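Local coordinates for protein purine nucleoside phosphorylase (Schistosoma mansoni, PDB 6B7I) that catalyses the phosphorolysis of purine nucleosides such as inosine and guanosine, probably releasing the free base and ribose 1-phosphate, at residues 73-78 against 279-284; 171-176 against 236-241; 178-183 against 274-279. All coordinates share one frame; numbering follows the deposited sequence.

Contact 1 (73-78 against 279-284); sequences GSVGGR and EIITRL. With CXJ ((2S)-(3,5-difluorophenyl)(hydroxy)acetic acid), chain I.
R78 extends from a tight beta hairpin to the C-terminal end of helix 259-283, where its guanidinium meets backbone carbonyls. The hairpin joins strands 69-75 and 78-84 of the mixed sheet of this phosphorylase fold. Its type I' turn has G76 and G77 at the corners. Two backbone hydrogen bonds between V75 and R78 close it.

The polar contacts centre on R78. Its NH1 donates to L284 O at 2.9 Å, nearly straight at 163°. L284 O accepts on a lone pair and lies in the guanidinium plane. NH2 adds a weak bond to the same oxygen, and NH1 another weak one to T282 O. The R78 chain bends at chi2 (-67°) and chi3 (-65°), which curls the charged group back toward the helix end. The partial negative charge there probably suits it. One water donates to both G76 O and T282 O, bridging the turn and the helix.

The packing centres on I281. Its methyl CG2 lies 3.6 Å from V75 O and 3.8 Å from R78 CG. The V75 and I281 side chains cross at about a right angle, with an apolar contact of 4.1 Å from V75 CG1 to I281 CG2. Beside them, T282 OG1 sits 3.6 Å from G76 CA but bonds to K278 O.

The R283 side chain points the other way, to the ligand, a difluorinated mandelic acid. Its NE donates to CXJ O1 at 3.1 Å and its NH2 to CXJ O2 at 2.8 Å. R283 NH1 forms salt bridges with E182 and E279; E279 OE2 receives it at 3.1 Å on the anti lone pair.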
loop_
_atom_site.group_PDB
_atom_site.type_symbol
_atom_site.label_atom_id
_atom_site.label_comp_id
_atom_site.label_asym_id
_atom_site.label_seq_id
_atom_site.Cartn_x
_atom_site.Cartn_y
_atom_site.Cartn_z
ATOM N N GLY A 73 5.448 -37.097 -3.843
ATOM C CA GLY A 73 5.761 -38.407 -3.256
ATOM C C GLY A 73 4.924 -38.669 -2.013
ATOM O O GLY A 73 3.827 -38.118 -1.862
ATOM N N SER A 74 5.455 -39.501 -1.113
ATOM C CA SER A 74 4.726 -39.919 0.086
ATOM C C SER A 74 5.456 -39.547 1.375
ATOM O O SER A 74 6.682 -39.683 1.466
ATOM C CB SER A 74 4.488 -41.438 0.094
ATOM O OG SER A 74 3.460 -41.799 -0.800
ATOM N N VAL A 75 4.682 -39.118 2.381
ATOM C CA VAL A 75 5.160 -38.902 3.747
ATOM C C VAL A 75 4.158 -39.527 4.709
ATOM O O VAL A 75 2.973 -39.181 4.680
ATOM C CB VAL A 75 5.329 -37.406 4.087
ATOM C CG1 VAL A 75 5.698 -37.232 5.567
ATOM C CG2 VAL A 75 6.394 -36.784 3.224
ATOM N N GLY A 76 4.640 -40.405 5.587
ATOM C CA GLY A 76 3.782 -41.027 6.583
ATOM C C GLY A 76 2.564 -41.713 5.996
ATOM O O GLY A 76 1.485 -41.726 6.602
ATOM N N GLY A 77 2.721 -42.278 4.803
ATOM C CA GLY A 77 1.622 -42.919 4.112
ATOM C C GLY A 77 0.661 -42.005 3.373
ATOM O O GLY A 77 -0.332 -42.503 2.821
ATOM N N ARG A 78 0.895 -40.691 3.350
ATOM C CA ARG A 78 0.021 -39.746 2.664
ATOM C C ARG A 78 0.695 -39.249 1.389
ATOM O O ARG A 78 1.920 -39.168 1.309
ATOM C CB ARG A 78 -0.330 -38.531 3.539
ATOM C CG ARG A 78 -0.564 -38.811 5.027
ATOM C CD ARG A 78 -1.812 -39.656 5.310
ATOM N NE ARG A 78 -3.098 -39.029 4.956
ATOM C CZ ARG A 78 -3.838 -38.275 5.771
ATOM N NH1 ARG A 78 -3.420 -37.978 6.995
ATOM N NH2 ARG A 78 -5.000 -37.789 5.355
ATOM N N GLU A 279 4.552 -35.786 11.666
ATOM C CA GLU A 279 3.460 -36.372 12.446
ATOM C C GLU A 279 2.123 -35.686 12.161
ATOM O O GLU A 279 1.078 -36.351 12.142
ATOM C CB GLU A 279 3.806 -36.295 13.929
ATOM C CG GLU A 279 2.803 -36.918 14.882
ATOM C CD GLU A 279 2.726 -38.437 14.808
ATOM O OE1 GLU A 279 3.484 -39.054 14.034
ATOM O OE2 GLU A 279 1.897 -39.019 15.545
ATOM N N ILE A 280 2.122 -34.362 11.975
ATOM C CA ILE A 280 0.908 -33.652 11.555
ATOM C C ILE A 280 0.370 -34.251 10.256
ATOM O O ILE A 280 -0.829 -34.540 10.132
ATOM C CB ILE A 280 1.193 -32.144 11.392
ATOM C CG1 ILE A 280 1.501 -31.493 12.759
ATOM C CG2 ILE A 280 -0.005 -31.424 10.692
ATOM C CD1 ILE A 280 2.045 -30.023 12.696
ATOM N N ILE A 281 1.254 -34.428 9.262
ATOM C CA ILE A 281 0.866 -35.015 7.976
ATOM C C ILE A 281 0.260 -36.401 8.182
ATOM O O ILE A 281 -0.788 -36.734 7.610
ATOM C CB ILE A 281 2.084 -35.070 7.028
ATOM C CG1 ILE A 281 2.450 -33.650 6.551
ATOM C CG2 ILE A 281 1.807 -35.978 5.824
ATOM C CD1 ILE A 281 3.796 -33.550 5.801
ATOM N N THR A 282 0.931 -37.238 8.972
ATOM C CA THR A 282 0.452 -38.603 9.203
ATOM C C THR A 282 -0.965 -38.610 9.771
ATOM O O THR A 282 -1.786 -39.461 9.400
ATOM C CB THR A 282 1.411 -39.342 10.141
ATOM O OG1 THR A 282 2.733 -39.348 9.593
ATOM C CG2 THR A 282 0.969 -40.788 10.320
ATOM N N ARG A 283 -1.281 -37.653 10.651
ATOM C CA ARG A 283 -2.499 -37.688 11.446
ATOM C C ARG A 283 -3.630 -36.770 11.001
ATOM O O ARG A 283 -4.727 -36.871 11.563
ATOM C CB ARG A 283 -2.163 -37.361 12.904
ATOM C CG ARG A 283 -1.975 -38.671 13.679
ATOM C CD ARG A 283 -1.246 -38.525 14.955
ATOM N NE ARG A 283 -2.064 -37.951 16.004
ATOM C CZ ARG A 283 -1.572 -37.605 17.186
ATOM N NH1 ARG A 283 -0.287 -37.820 17.445
ATOM N NH2 ARG A 283 -2.358 -37.072 18.113
ATOM N N LEU A 284 -3.427 -35.873 10.048
ATOM C CA LEU A 284 -4.484 -34.890 9.865
ATOM C C LEU A 284 -5.655 -35.499 9.090
ATOM O O LEU A 284 -5.502 -36.510 8.399
ATOM C CB LEU A 284 -3.947 -33.634 9.161
ATOM C CG LEU A 284 -3.292 -33.781 7.789
ATOM C CD1 LEU A 284 -4.325 -33.946 6.672
ATOM C CD2 LEU A 284 -2.380 -32.597 7.471
HETATM C C7 CXJ I . -7.124 -34.178 17.443
HETATM C C4 CXJ I . -7.516 -33.359 14.781
HETATM C C5 CXJ I . -7.392 -32.435 15.708
HETATM C C6 CXJ I . -7.175 -32.910 17.130
HETATM C C3 CXJ I . -7.467 -34.853 15.085
HETATM C C2 CXJ I . -7.284 -35.233 16.346
HETATM C C1 CXJ I . -5.738 -37.077 16.783
HETATM F F1 CXJ I . -7.026 -32.001 18.135
HETATM F F CXJ I . -7.705 -32.990 13.481
HETATM C C CXJ I . -7.211 -36.705 16.724
HETATM O O CXJ I . -7.786 -36.901 17.984
HETATM O O1 CXJ I . -5.165 -37.480 15.735
HETATM O O2 CXJ I . -5.120 -36.970 17.877
HETATM O O HOH W 1 -1.269 -41.848 8.085
#

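Contact 2 (171-176 against 236-241); sequences LLQQLA and KVLAVS. With CXJ ((2S)-(3,5-difluorophenyl)(hydroxy)acetic acid), chain I.
L172 and L238 mark the nearest approach of the two backbones, with their CA atoms 6.2 Å apart. Helix 171-176 and strand 236-241 run in broadly the same direction, at 43° to each other. Their axes come within 8.4 Å. The strand is held by backbone bonds to strand 112-121, and the helix lies against it through side chains.

L238 points toward the helix. Its CG is anti to the backbone N (chi1 174°), and its two methyls spread along the helix. CD1 rests against backbone, 4.0 Å from L172 O. CD2 meets A176 CB at 4.2 Å. L172 packs on the CB of the same side chain, with its CD1 4.1 Å from L238 CB. The tip of L172 also reaches the strand backbone, as CD1 lies 4.0 Å from V237 O. The contact is buried and made largely by methyl groups, two of which rest on backbone carbonyls.

Another face of the helix meets the fluorinated ring of CXJ. There L171 O and L175 CB both approach CXJ C5. I280 of helix 259-283 also packs on A176 and L238. This is helix-on-sheet packing, as found in the alpha/beta fold of the phosphorylase superfamily.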
loop_
_atom_site.group_PDB
_atom_site.type_symbol
_atom_site.label_atom_id
_atom_site.label_comp_id
_atom_site.label_asym_id
_atom_site.label_seq_id
_atom_site.Cartn_x
_atom_site.Cartn_y
_atom_site.Cartn_z
ATOM N N LEU A 171 -9.301 -26.827 13.797
ATOM C CA LEU A 171 -8.944 -28.196 14.160
ATOM C C LEU A 171 -7.479 -28.496 13.856
ATOM O O LEU A 171 -6.825 -29.228 14.612
ATOM C CB LEU A 171 -9.858 -29.196 13.442
ATOM C CG LEU A 171 -11.038 -29.785 14.199
ATOM C CD1 LEU A 171 -11.990 -28.709 14.656
ATOM C CD2 LEU A 171 -11.724 -30.773 13.277
ATOM N N LEU A 172 -6.933 -27.943 12.764
ATOM C CA LEU A 172 -5.524 -28.193 12.466
ATOM C C LEU A 172 -4.614 -27.551 13.511
ATOM O O LEU A 172 -3.583 -28.125 13.881
ATOM C CB LEU A 172 -5.181 -27.674 11.065
ATOM C CG LEU A 172 -5.858 -28.395 9.896
ATOM C CD1 LEU A 172 -5.301 -27.863 8.601
ATOM C CD2 LEU A 172 -5.667 -29.926 9.966
ATOM N N GLN A 173 -4.964 -26.348 13.977
ATOM C CA GLN A 173 -4.239 -25.740 15.092
ATOM C C GLN A 173 -4.286 -26.637 16.328
ATOM O O GLN A 173 -3.268 -26.836 17.010
ATOM C CB GLN A 173 -4.824 -24.350 15.401
ATOM C CG GLN A 173 -4.568 -23.286 14.332
ATOM C CD GLN A 173 -5.322 -21.985 14.614
ATOM O OE1 GLN A 173 -5.159 -21.377 15.674
ATOM N NE2 GLN A 173 -6.149 -21.559 13.667
ATOM N N GLN A 174 -5.462 -27.200 16.627
ATOM C CA GLN A 174 -5.597 -28.095 17.776
ATOM C C GLN A 174 -4.727 -29.336 17.629
ATOM O O GLN A 174 -4.147 -29.813 18.611
ATOM C CB GLN A 174 -7.060 -28.494 17.963
ATOM C CG GLN A 174 -7.978 -27.342 18.331
ATOM C CD GLN A 174 -9.452 -27.693 18.146
ATOM O OE1 GLN A 174 -9.824 -28.864 18.112
ATOM N NE2 GLN A 174 -10.292 -26.678 18.016
ATOM N N LEU A 175 -4.631 -29.882 16.415
ATOM C CA LEU A 175 -3.824 -31.084 16.205
ATOM C C LEU A 175 -2.344 -30.776 16.361
ATOM O O LEU A 175 -1.597 -31.570 16.946
ATOM C CB LEU A 175 -4.094 -31.662 14.820
ATOM C CG LEU A 175 -3.268 -32.876 14.374
ATOM C CD1 LEU A 175 -3.509 -34.066 15.273
ATOM C CD2 LEU A 175 -3.572 -33.212 12.910
ATOM N N ALA A 176 -1.910 -29.625 15.857
ATOM C CA ALA A 176 -0.506 -29.256 15.999
ATOM C C ALA A 176 -0.133 -29.113 17.471
ATOM O O ALA A 176 0.921 -29.595 17.909
ATOM C CB ALA A 176 -0.226 -27.960 15.243
ATOM N N LYS A 236 -7.980 -25.891 2.991
ATOM C CA LYS A 236 -7.751 -25.621 4.419
ATOM C C LYS A 236 -6.267 -25.345 4.651
ATOM O O LYS A 236 -5.411 -25.906 3.967
ATOM C CB LYS A 236 -8.196 -26.829 5.275
ATOM C CG LYS A 236 -9.638 -27.261 5.075
ATOM C CD LYS A 236 -10.091 -28.344 6.076
ATOM C CE LYS A 236 -9.057 -29.430 6.308
ATOM N NZ LYS A 236 -9.630 -30.550 7.152
ATOM N N VAL A 237 -5.955 -24.479 5.635
ATOM C CA VAL A 237 -4.583 -24.011 5.869
ATOM C C VAL A 237 -4.192 -24.169 7.338
ATOM O O VAL A 237 -4.975 -23.861 8.243
ATOM C CB VAL A 237 -4.426 -22.535 5.438
ATOM C CG1 VAL A 237 -3.075 -21.958 5.885
ATOM C CG2 VAL A 237 -4.560 -22.378 3.922
ATOM N N LEU A 238 -2.944 -24.628 7.565
ATOM C CA LEU A 238 -2.214 -24.488 8.825
ATOM C C LEU A 238 -0.939 -23.711 8.517
ATOM O O LEU A 238 -0.193 -24.105 7.615
ATOM C CB LEU A 238 -1.824 -25.846 9.449
ATOM C CG LEU A 238 -0.919 -25.820 10.701
ATOM C CD1 LEU A 238 -1.625 -25.202 11.905
ATOM C CD2 LEU A 238 -0.466 -27.233 11.088
ATOM N N ALA A 239 -0.693 -22.606 9.238
ATOM C CA ALA A 239 0.495 -21.774 9.023
ATOM C C ALA A 239 1.222 -21.566 10.353
ATOM O O ALA A 239 0.592 -21.208 11.351
ATOM C CB ALA A 239 0.122 -20.411 8.386
ATOM N N VAL A 240 2.545 -21.805 10.374
ATOM C CA VAL A 240 3.352 -21.750 11.601
ATOM C C VAL A 240 4.560 -20.847 11.365
ATOM O O VAL A 240 5.303 -21.052 10.399
ATOM C CB VAL A 240 3.825 -23.148 12.035
ATOM C CG1 VAL A 240 4.602 -23.057 13.356
ATOM C CG2 VAL A 240 2.622 -24.095 12.199
ATOM N N SER A 241 4.758 -19.855 12.239
ATOM C CA SER A 241 5.943 -18.995 12.221
ATOM C C SER A 241 6.996 -19.492 13.222
ATOM O O SER A 241 6.667 -19.843 14.362
ATOM C CB SER A 241 5.584 -17.548 12.568
ATOM O OG SER A 241 4.854 -16.908 11.531
HETATM C C7 CXJ I . -7.124 -34.178 17.443
HETATM C C4 CXJ I . -7.516 -33.359 14.781
HETATM C C5 CXJ I . -7.392 -32.435 15.708
HETATM C C6 CXJ I . -7.175 -32.910 17.130
HETATM C C3 CXJ I . -7.467 -34.853 15.085
HETATM C C2 CXJ I . -7.284 -35.233 16.346
HETATM C C1 CXJ I . -5.738 -37.077 16.783
HETATM F F1 CXJ I . -7.026 -32.001 18.135
HETATM F F CXJ I . -7.705 -32.990 13.481
HETATM C C CXJ I . -7.211 -36.705 16.724
HETATM O O CXJ I . -7.786 -36.901 17.984
HETATM O O1 CXJ I . -5.165 -37.480 15.735
HETATM O O2 CXJ I . -5.120 -36.970 17.877
#

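Contact 3 (178-183 against 274-279); sequences KIAQEN and QMWFKE. With CXJ ((2S)-(3,5-difluorophenyl)(hydroxy)acetic acid), chain I.
I179 meets both W276 and E279. Its CG2, anti to the backbone N, touches the edge of the indole near its plane, 3.6 Å from W276 CD1. The same methyl lies 3.9 Å from E279 CG. The longer branch ends at CD1, which of the two meets E279 alone, 3.7 Å from E279 CG. W276 has CG anti to its own backbone N (chi1 -167°), which swings the indole toward helix 170-182. There W276 NE1 bonds to A176 O, which helps to set the ring's rotation.

At the end of helix 170-182, N183 folds back on the last turn. Its ND2 donates to I179 O at 3.0 Å, with an N-H...O angle of 159°. N183 N bonds the same oxygen from the opposite face of the carbonyl plane. The bent chain of M275 brings CE to 4.0 Å from N183 CG. Crystal neighbours touch both residues and may influence this pair.

K178 is fully extended and leads away from residues 274-279, along R283, to the ligand. Its NZ donates to CXJ O2 at 2.9 Å, with a weak second bond to CXJ O.

The axes of segments 178-182 and 274-279 cross at 124°. W276 packs on V189 of strand 189-196 and edge-to-face with F185, while F277 reaches L114 of strand 112-121.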
loop_
_atom_site.group_PDB
_atom_site.type_symbol
_atom_site.label_atom_id
_atom_site.label_comp_id
_atom_site.label_asym_id
_atom_site.label_seq_id
_atom_site.Cartn_x
_atom_site.Cartn_y
_atom_site.Cartn_z
ATOM N N LYS A 178 -1.646 -30.537 20.062
ATOM C CA LYS A 178 -1.703 -31.837 20.722
ATOM C C LYS A 178 -0.415 -32.625 20.506
ATOM O O LYS A 178 0.085 -33.275 21.430
ATOM C CB LYS A 178 -2.913 -32.633 20.215
ATOM C CG LYS A 178 -3.139 -33.968 20.931
ATOM C CD LYS A 178 -4.398 -34.666 20.411
ATOM C CE LYS A 178 -4.619 -36.022 21.082
ATOM N NZ LYS A 178 -5.930 -36.609 20.647
ATOM N N ILE A 179 0.144 -32.569 19.294
ATOM C CA ILE A 179 1.376 -33.300 19.015
ATOM C C ILE A 179 2.549 -32.685 19.778
ATOM O O ILE A 179 3.418 -33.407 20.280
ATOM C CB ILE A 179 1.641 -33.353 17.497
ATOM C CG1 ILE A 179 0.627 -34.290 16.826
ATOM C CG2 ILE A 179 3.088 -33.864 17.221
ATOM C CD1 ILE A 179 0.504 -34.069 15.308
ATOM N N ALA A 180 2.587 -31.355 19.890
ATOM C CA ALA A 180 3.615 -30.725 20.716
ATOM C C ALA A 180 3.541 -31.207 22.158
ATOM O O ALA A 180 4.573 -31.461 22.792
ATOM C CB ALA A 180 3.481 -29.208 20.678
ATOM N N GLN A 181 2.327 -31.332 22.702
ATOM C CA GLN A 181 2.191 -31.803 24.079
ATOM C C GLN A 181 2.657 -33.248 24.225
ATOM O O GLN A 181 3.306 -33.600 25.214
ATOM C CB GLN A 181 0.735 -31.656 24.528
ATOM C CG GLN A 181 0.235 -30.239 24.591
ATOM C CD GLN A 181 -1.281 -30.160 24.670
ATOM O OE1 GLN A 181 -1.974 -31.117 24.356
ATOM N NE2 GLN A 181 -1.797 -29.001 25.063
ATOM N N GLU A 182 2.350 -34.102 23.242
ATOM C CA GLU A 182 2.782 -35.496 23.298
ATOM C C GLU A 182 4.305 -35.632 23.387
ATOM O O GLU A 182 4.805 -36.584 24.000
ATOM C CB GLU A 182 2.248 -36.247 22.075
ATOM C CG GLU A 182 0.728 -36.437 22.091
ATOM C CD GLU A 182 0.136 -36.930 20.769
ATOM O OE1 GLU A 182 0.862 -37.023 19.748
ATOM O OE2 GLU A 182 -1.080 -37.225 20.761
ATOM N N ASN A 183 5.047 -34.714 22.773
ATOM C CA ASN A 183 6.510 -34.741 22.742
ATOM C C ASN A 183 7.140 -33.725 23.694
ATOM O O ASN A 183 8.347 -33.455 23.600
ATOM C CB ASN A 183 6.996 -34.493 21.309
ATOM C CG ASN A 183 6.598 -35.615 20.356
ATOM O OD1 ASN A 183 7.286 -36.633 20.250
ATOM N ND2 ASN A 183 5.479 -35.439 19.670
ATOM N N GLN A 274 10.840 -30.533 11.430
ATOM C CA GLN A 274 10.691 -31.665 10.525
ATOM C C GLN A 274 9.909 -32.800 11.186
ATOM O O GLN A 274 8.948 -33.333 10.611
ATOM C CB GLN A 274 12.070 -32.147 10.090
ATOM C CG GLN A 274 12.022 -33.280 9.079
ATOM C CD GLN A 274 13.380 -33.829 8.752
ATOM O OE1 GLN A 274 14.392 -33.143 8.880
ATOM N NE2 GLN A 274 13.412 -35.082 8.323
ATOM N N MET A 275 10.304 -33.180 12.398
ATOM C CA MET A 275 9.620 -34.277 13.087
ATOM C C MET A 275 8.146 -33.935 13.327
ATOM O O MET A 275 7.253 -34.767 13.109
ATOM C CB MET A 275 10.339 -34.560 14.397
ATOM C CG MET A 275 9.886 -35.831 15.063
ATOM S SD MET A 275 10.016 -35.685 16.842
ATOM C CE MET A 275 8.712 -34.459 17.112
ATOM N N TRP A 276 7.887 -32.714 13.786
ATOM C CA TRP A 276 6.526 -32.237 14.067
ATOM C C TRP A 276 5.632 -32.299 12.830
ATOM O O TRP A 276 4.508 -32.828 12.881
ATOM C CB TRP A 276 6.621 -30.799 14.570
ATOM C CG TRP A 276 5.400 -30.170 15.221
ATOM C CD1 TRP A 276 4.276 -30.792 15.694
ATOM C CD2 TRP A 276 5.242 -28.778 15.506
ATOM N NE1 TRP A 276 3.425 -29.858 16.253
ATOM C CE2 TRP A 276 3.994 -28.615 16.140
ATOM C CE3 TRP A 276 6.036 -27.643 15.272
ATOM C CZ2 TRP A 276 3.536 -27.366 16.555
ATOM C CZ3 TRP A 276 5.573 -26.412 15.674
ATOM C CH2 TRP A 276 4.340 -26.283 16.309
ATOM N N PHE A 277 6.099 -31.748 11.711
ATOM C CA PHE A 277 5.254 -31.705 10.515
ATOM C C PHE A 277 5.067 -33.100 9.909
ATOM O O PHE A 277 4.017 -33.370 9.304
ATOM C CB PHE A 277 5.815 -30.707 9.487
ATOM C CG PHE A 277 5.208 -29.332 9.615
ATOM C CD1 PHE A 277 4.509 -28.761 8.581
ATOM C CD2 PHE A 277 5.291 -28.653 10.810
ATOM C CE1 PHE A 277 3.930 -27.497 8.723
ATOM C CE2 PHE A 277 4.689 -27.406 10.966
ATOM C CZ PHE A 277 4.012 -26.841 9.928
ATOM N N LYS A 278 6.042 -34.005 10.078
ATOM C CA LYS A 278 5.851 -35.384 9.629
ATOM C C LYS A 278 4.670 -36.028 10.356
ATOM O O LYS A 278 3.834 -36.691 9.730
ATOM C CB LYS A 278 7.144 -36.193 9.828
ATOM C CG LYS A 278 7.060 -37.673 9.436
ATOM C CD LYS A 278 8.415 -38.385 9.529
ATOM C CE LYS A 278 8.288 -39.832 9.131
ATOM N NZ LYS A 278 9.548 -40.582 9.389
ATOM N N GLU A 279 4.552 -35.786 11.666
ATOM C CA GLU A 279 3.460 -36.372 12.446
ATOM C C GLU A 279 2.123 -35.686 12.161
ATOM O O GLU A 279 1.078 -36.351 12.142
ATOM C CB GLU A 279 3.806 -36.295 13.929
ATOM C CG GLU A 279 2.803 -36.918 14.882
ATOM C CD GLU A 279 2.726 -38.437 14.808
ATOM O OE1 GLU A 279 3.484 -39.054 14.034
ATOM O OE2 GLU A 279 1.897 -39.019 15.545
HETATM C C7 CXJ I . -7.124 -34.178 17.443
HETATM C C4 CXJ I . -7.516 -33.359 14.781
HETATM C C5 CXJ I . -7.392 -32.435 15.708
HETATM C C6 CXJ I . -7.175 -32.910 17.130
HETATM C C3 CXJ I . -7.467 -34.853 15.085
HETATM C C2 CXJ I . -7.284 -35.233 16.346
HETATM C C1 CXJ I . -5.738 -37.077 16.783
HETATM F F1 CXJ I . -7.026 -32.001 18.135
HETATM F F CXJ I . -7.705 -32.990 13.481
HETATM C C CXJ I . -7.211 -36.705 16.724
HETATM O O CXJ I . -7.786 -36.901 17.984
HETATM O O1 CXJ I . -5.165 -37.480 15.735
HETATM O O2 CXJ I . -5.120 -36.970 17.877
#

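Overall arrangement
Contact 1 sets a hairpin against helix 259-283, contact 2 lays helix 170-182 on strand 236-246, and contact 3 joins the two helices. The centre of contact 3 is about 12 Å from those of contacts 1 and 2, whose own centres are about 14 Å apart. Contacts 1 and 3 share E279 and are joined by a salt bridge, R283 NH1 to E182 OE1 at 2.7 Å. A probable hydrogen bond, A176 O to W276 NE1 at 3.0 Å, links contacts 2 and 3. Contacts 1 and 2 pack directly, with L284 CA 3.6 Å from L175 CD2. All three reach CXJ: R283 and K178 hold its polar end, and L171, Q174 and L175 line its ring.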